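Local coordinates for protein cytochrome (Paracoccus pantotrophus, PDB 2XTS) that probably carries electrons through its covalently bound heme c as the cytochrome subunit of the sulfane dehydrogenase SoxCD, a molybdohemo-enzyme that oxidises protein-bound sulfur, at residues D[116-121]-D[138-143]. Numbering follows the deposited sequence.
Sequences FLLYSN and VVLPNA
One methyl of Leu118 carries this contact: its CD2 lies 3.9 Å from CG1 of Val138 and equally 3.9 Å from CD2 of Leu140. The two approaches differ. Leu118 and Val138 extend toward each other and meet tip to tip, whereas Leu118 and Leu140 cross at about a right angle, touching through single methyls. Val138 aims its CB at the helix, with CG1 anti to the backbone N (chi1 176°); this is the branch that comes nearest Leu118. The contact is purely apolar and small, burying 102 Å² in total; the closest CA atoms, those of Leu118 and Leu140, are 9.0 Å apart, and the close contacts are all between side chains. Each segment also has hydrogen bonds of its own. At the helix end, Asn121 ND2 donates to Leu117 O at 2.9 Å, nearly straight at 166°, while its backbone N reaches the same oxygen from the opposite face. From Leu140 to Ala143 the chain makes a type I beta turn, in which Ala143 N is hydrogen-bonded to Leu140 O at 3.1 Å. Helix 107-120 is thus joined to the loop between strands 129-131 and 146-148 in the heme-bearing cytochrome c part of the protein. Leu86 of helix 86-96 touches both Leu118 and Val138, and the heme-binding Trp83, which directly follows helix 79-82 in the sequence, lies about 4 Å from Leu140, side chain to side chain.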
loop_
_atom_site.group_PDB
_atom_site.type_symbol
_atom_site.label_atom_id
_atom_site.label_comp_id
_atom_site.label_asym_id
_atom_site.label_seq_id
_atom_site.Cartn_x
_atom_site.Cartn_y
_atom_site.Cartn_z
ATOM N N PHE D 116 1.289 -14.522 47.657
ATOM C CA PHE D 116 1.041 -13.174 48.194
ATOM C C PHE D 116 -0.168 -12.493 47.524
ATOM O O PHE D 116 -0.928 -11.785 48.177
ATOM C CB PHE D 116 2.291 -12.291 48.020
ATOM C CG PHE D 116 2.081 -10.875 48.444
ATOM C CD1 PHE D 116 1.948 -10.567 49.786
ATOM C CD2 PHE D 116 1.982 -9.859 47.496
ATOM C CE1 PHE D 116 1.721 -9.279 50.200
ATOM C CE2 PHE D 116 1.744 -8.546 47.918
ATOM C CZ PHE D 116 1.622 -8.270 49.275
ATOM N N LEU D 117 -0.324 -12.668 46.213
ATOM C CA LEU D 117 -1.491 -12.107 45.524
ATOM C C LEU D 117 -2.779 -12.782 46.016
ATOM O O LEU D 117 -3.801 -12.132 46.186
ATOM C CB LEU D 117 -1.326 -12.199 44.000
ATOM C CG LEU D 117 -0.261 -11.259 43.423
ATOM C CD1 LEU D 117 -0.067 -11.619 41.969
ATOM C CD2 LEU D 117 -0.663 -9.799 43.593
ATOM N N LEU D 118 -2.740 -14.089 46.261
ATOM C CA LEU D 118 -3.904 -14.748 46.871
ATOM C C LEU D 118 -4.211 -14.121 48.236
ATOM O O LEU D 118 -5.349 -13.833 48.554
ATOM C CB LEU D 118 -3.672 -16.243 47.036
ATOM C CG LEU D 118 -3.748 -17.062 45.761
ATOM C CD1 LEU D 118 -3.176 -18.454 45.976
ATOM C CD2 LEU D 118 -5.180 -17.130 45.228
ATOM N N TYR D 119 -3.189 -13.949 49.063
ATOM C CA TYR D 119 -3.386 -13.362 50.383
ATOM C C TYR D 119 -3.940 -11.935 50.290
ATOM O O TYR D 119 -4.854 -11.555 51.018
ATOM C CB TYR D 119 -2.057 -13.345 51.138
ATOM C CG TYR D 119 -2.098 -12.526 52.410
ATOM C CD1 TYR D 119 -2.759 -13.014 53.528
ATOM C CD2 TYR D 119 -1.535 -11.243 52.470
ATOM C CE1 TYR D 119 -2.821 -12.265 54.696
ATOM C CE2 TYR D 119 -1.612 -10.496 53.624
ATOM C CZ TYR D 119 -2.258 -11.022 54.731
ATOM O OH TYR D 119 -2.333 -10.288 55.880
ATOM N N SER D 120 -3.407 -11.153 49.361
ATOM C CA SER D 120 -3.831 -9.776 49.197
ATOM C C SER D 120 -5.291 -9.648 48.738
ATOM O O SER D 120 -5.957 -8.633 48.982
ATOM C CB SER D 120 -2.912 -9.065 48.223
ATOM O OG SER D 120 -1.587 -8.974 48.686
ATOM N N ASN D 121 -5.792 -10.696 48.096
ATOM C CA ASN D 121 -7.180 -10.797 47.661
ATOM C C ASN D 121 -8.060 -11.495 48.699
ATOM O O ASN D 121 -9.218 -11.763 48.440
ATOM C CB ASN D 121 -7.252 -11.537 46.312
ATOM C CG ASN D 121 -7.005 -10.620 45.151
ATOM O OD1 ASN D 121 -7.923 -9.923 44.717
ATOM N ND2 ASN D 121 -5.778 -10.616 44.625
ATOM N N VAL D 138 -6.587 -24.579 44.372
ATOM C CA VAL D 138 -7.070 -23.207 44.518
ATOM C C VAL D 138 -8.116 -22.911 43.460
ATOM O O VAL D 138 -7.881 -23.156 42.267
ATOM C CB VAL D 138 -5.920 -22.190 44.426
ATOM C CG1 VAL D 138 -6.486 -20.744 44.494
ATOM C CG2 VAL D 138 -4.876 -22.455 45.517
ATOM N N VAL D 139 -9.274 -22.430 43.903
ATOM C CA VAL D 139 -10.372 -22.073 43.011
ATOM C C VAL D 139 -10.650 -20.606 43.268
ATOM O O VAL D 139 -10.917 -20.219 44.398
ATOM C CB VAL D 139 -11.629 -22.939 43.267
ATOM C CG1 VAL D 139 -12.767 -22.517 42.347
ATOM C CG2 VAL D 139 -11.306 -24.418 43.083
ATOM N N LEU D 140 -10.566 -19.788 42.225
ATOM C CA LEU D 140 -10.810 -18.364 42.361
ATOM C C LEU D 140 -12.304 -18.056 42.408
ATOM O O LEU D 140 -13.120 -18.801 41.830
ATOM C CB LEU D 140 -10.142 -17.589 41.212
ATOM C CG LEU D 140 -8.614 -17.624 41.179
ATOM C CD1 LEU D 140 -8.099 -16.705 40.089
ATOM C CD2 LEU D 140 -8.016 -17.267 42.549
ATOM N N PRO D 141 -12.666 -16.931 43.054
ATOM C CA PRO D 141 -14.076 -16.605 43.196
ATOM C C PRO D 141 -14.868 -16.597 41.886
ATOM O O PRO D 141 -16.024 -17.011 41.869
ATOM C CB PRO D 141 -14.037 -15.200 43.806
ATOM C CG PRO D 141 -12.840 -15.250 44.687
ATOM C CD PRO D 141 -11.824 -16.047 43.881
ATOM N N ASN D 142 -14.283 -16.060 40.815
ATOM C CA ASN D 142 -14.995 -15.928 39.545
ATOM C C ASN D 142 -14.711 -17.057 38.546
ATOM O O ASN D 142 -14.861 -16.867 37.332
ATOM C CB ASN D 142 -14.723 -14.563 38.907
ATOM C CG ASN D 142 -15.839 -14.100 38.015
ATOM O OD1 ASN D 142 -17.002 -14.308 38.339
ATOM N ND2 ASN D 142 -15.511 -13.404 36.945
ATOM N N ALA D 143 -14.296 -18.221 39.048
ATOM C CA ALA D 143 -14.046 -19.390 38.204
ATOM C C ALA D 143 -15.181 -19.725 37.255
ATOM O O ALA D 143 -14.937 -20.210 36.159
ATOM C CB ALA D 143 -13.755 -20.603 39.079
#